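Local structure of beta-glucoside phosphorylase BglX (Unidentified, 5VQE) at residues A[74-79]-A[363-368]. The protein is a family 3 beta-glucoside phosphorylase that probably cleaves beta-glucosides with phosphate, releasing glucose 1-phosphate. Sequence-based numbering, arbitrary orientation.
Sequences EFTQRL and KDVVPP
Val365 and Val366 lie against Thr76 and Gln77 on one flank of helix 69-82. This helix follows strand 61-64 and leads to strand 88-91 in the TIM-barrel-type domain of glycoside hydrolase family 3. The valines belong to the loop that runs from helix 340-356 to helix 378-391. The contact is made by van der Waals touching and buries 197 Å² in all. Val366 can be followed outward from CB, where it forks. CG1 of Val366 reaches CG2 of Thr76 at 3.5 Å, a tight carbon pair. CG2 of Val366 meets CG of Gln77 at 3.8 Å. The extended Gln77 chain (chi2 172°) carries CD and NE2 on past this methyl. The two side chains cross at about a right angle. With an alanine at Gln77, CG2 of Val366 would probably lose its cover from the glutamine CG, CD and NE2. Thr76 sets its CG2 anti to the backbone N, which brings the methyl to Val366. Its OG1 is hydrogen-bonded to Tyr64 OH and to the backbone oxygens of Met72 and Val139. A hydrogen bond between Pro367 O and Arg73 NH2 also ties loop to helix. Val365 CG1 lies 3.5 Å from Thr76 O and 3.6 Å from Gln77 CA.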
loop_
_atom_site.group_PDB
_atom_site.type_symbol
_atom_site.label_atom_id
_atom_site.label_comp_id
_atom_site.label_asym_id
_atom_site.label_seq_id
_atom_site.Cartn_x
_atom_site.Cartn_y
_atom_site.Cartn_z
ATOM N N GLU A 74 -1.418 -20.653 -11.464
ATOM C CA GLU A 74 -2.461 -21.478 -12.054
ATOM C C GLU A 74 -3.678 -20.634 -12.417
ATOM O O GLU A 74 -4.261 -20.803 -13.497
ATOM C CB GLU A 74 -2.837 -22.597 -11.078
ATOM C CG GLU A 74 -3.852 -23.587 -11.605
ATOM C CD GLU A 74 -4.454 -24.425 -10.495
ATOM O OE1 GLU A 74 -5.692 -24.401 -10.333
ATOM O OE2 GLU A 74 -3.681 -25.091 -9.775
ATOM N N PHE A 75 -4.060 -19.704 -11.541
ATOM C CA PHE A 75 -5.193 -18.834 -11.838
ATOM C C PHE A 75 -4.944 -18.004 -13.094
ATOM O O PHE A 75 -5.849 -17.829 -13.917
ATOM C CB PHE A 75 -5.484 -17.925 -10.647
ATOM C CG PHE A 75 -6.261 -18.586 -9.533
ATOM C CD1 PHE A 75 -6.500 -19.949 -9.526
ATOM C CD2 PHE A 75 -6.754 -17.826 -8.487
ATOM C CE1 PHE A 75 -7.213 -20.535 -8.495
ATOM C CE2 PHE A 75 -7.469 -18.410 -7.457
ATOM C CZ PHE A 75 -7.697 -19.760 -7.460
ATOM N N THR A 76 -3.728 -17.475 -13.260
ATOM C CA THR A 76 -3.446 -16.671 -14.445
ATOM C C THR A 76 -3.663 -17.478 -15.719
ATOM O O THR A 76 -4.257 -16.984 -16.684
ATOM C CB THR A 76 -2.016 -16.136 -14.397
ATOM O OG1 THR A 76 -1.889 -15.213 -13.312
ATOM C CG2 THR A 76 -1.651 -15.429 -15.711
ATOM N N GLN A 77 -3.170 -18.718 -15.746
ATOM C CA GLN A 77 -3.342 -19.556 -16.926
ATOM C C GLN A 77 -4.816 -19.797 -17.206
ATOM O O GLN A 77 -5.291 -19.620 -18.335
ATOM C CB GLN A 77 -2.607 -20.885 -16.729
ATOM C CG GLN A 77 -1.095 -20.763 -16.798
ATOM C CD GLN A 77 -0.394 -22.053 -16.410
ATOM O OE1 GLN A 77 -0.500 -22.511 -15.272
ATOM N NE2 GLN A 77 0.320 -22.649 -17.359
ATOM N N ARG A 78 -5.560 -20.193 -16.179
ATOM C CA ARG A 78 -6.975 -20.479 -16.357
ATOM C C ARG A 78 -7.735 -19.235 -16.799
ATOM O O ARG A 78 -8.531 -19.279 -17.745
ATOM C CB ARG A 78 -7.544 -21.023 -15.058
ATOM C CG ARG A 78 -6.928 -22.352 -14.644
ATOM C CD ARG A 78 -7.379 -22.717 -13.257
ATOM N NE ARG A 78 -8.831 -22.718 -13.148
ATOM C CZ ARG A 78 -9.494 -22.960 -12.024
ATOM N NH1 ARG A 78 -8.834 -23.219 -10.898
ATOM N NH2 ARG A 78 -10.819 -22.941 -12.027
ATOM N N LEU A 79 -7.492 -18.110 -16.128
ATOM C CA LEU A 79 -8.226 -16.891 -16.446
ATOM C C LEU A 79 -7.920 -16.415 -17.855
ATOM O O LEU A 79 -8.833 -16.126 -18.637
ATOM C CB LEU A 79 -7.893 -15.804 -15.430
ATOM C CG LEU A 79 -8.526 -15.996 -14.061
ATOM C CD1 LEU A 79 -7.872 -15.052 -13.065
ATOM C CD2 LEU A 79 -10.026 -15.769 -14.127
ATOM N N LYS A 363 2.443 -15.827 -26.681
ATOM C CA LYS A 363 2.075 -17.213 -26.961
ATOM C C LYS A 363 1.804 -17.987 -25.676
ATOM O O LYS A 363 0.825 -18.737 -25.595
ATOM C CB LYS A 363 3.180 -17.899 -27.768
ATOM N N ASP A 364 2.664 -17.831 -24.674
ATOM C CA ASP A 364 2.429 -18.383 -23.353
ATOM C C ASP A 364 1.833 -17.304 -22.460
ATOM O O ASP A 364 2.124 -16.116 -22.610
ATOM C CB ASP A 364 3.724 -18.918 -22.738
ATOM N N VAL A 365 0.989 -17.736 -21.523
ATOM C CA VAL A 365 0.234 -16.817 -20.679
ATOM C C VAL A 365 0.932 -16.548 -19.350
ATOM O O VAL A 365 0.560 -15.598 -18.641
ATOM C CB VAL A 365 -1.197 -17.367 -20.481
ATOM C CG1 VAL A 365 -1.729 -17.117 -19.088
ATOM C CG2 VAL A 365 -2.125 -16.772 -21.536
ATOM N N VAL A 366 1.934 -17.346 -18.995
ATOM C CA VAL A 366 2.806 -17.066 -17.858
ATOM C C VAL A 366 4.241 -17.333 -18.279
ATOM O O VAL A 366 4.492 -18.005 -19.291
ATOM C CB VAL A 366 2.448 -17.924 -16.629
ATOM C CG1 VAL A 366 1.112 -17.489 -16.039
ATOM C CG2 VAL A 366 2.420 -19.412 -16.999
ATOM N N PRO A 367 5.208 -16.814 -17.531
ATOM C CA PRO A 367 6.611 -17.099 -17.848
ATOM C C PRO A 367 6.920 -18.559 -17.577
ATOM O O PRO A 367 6.120 -19.256 -16.938
ATOM C CB PRO A 367 7.395 -16.173 -16.901
ATOM C CG PRO A 367 6.365 -15.258 -16.271
ATOM C CD PRO A 367 5.079 -15.995 -16.314
ATOM N N PRO A 368 8.064 -19.058 -18.045
ATOM C CA PRO A 368 8.445 -20.443 -17.737
ATOM C C PRO A 368 8.452 -20.702 -16.236
ATOM O O PRO A 368 8.651 -19.791 -15.429
ATOM C CB PRO A 368 9.851 -20.568 -18.333
ATOM C CG PRO A 368 9.922 -19.518 -19.388
ATOM C CD PRO A 368 9.034 -18.393 -18.929
#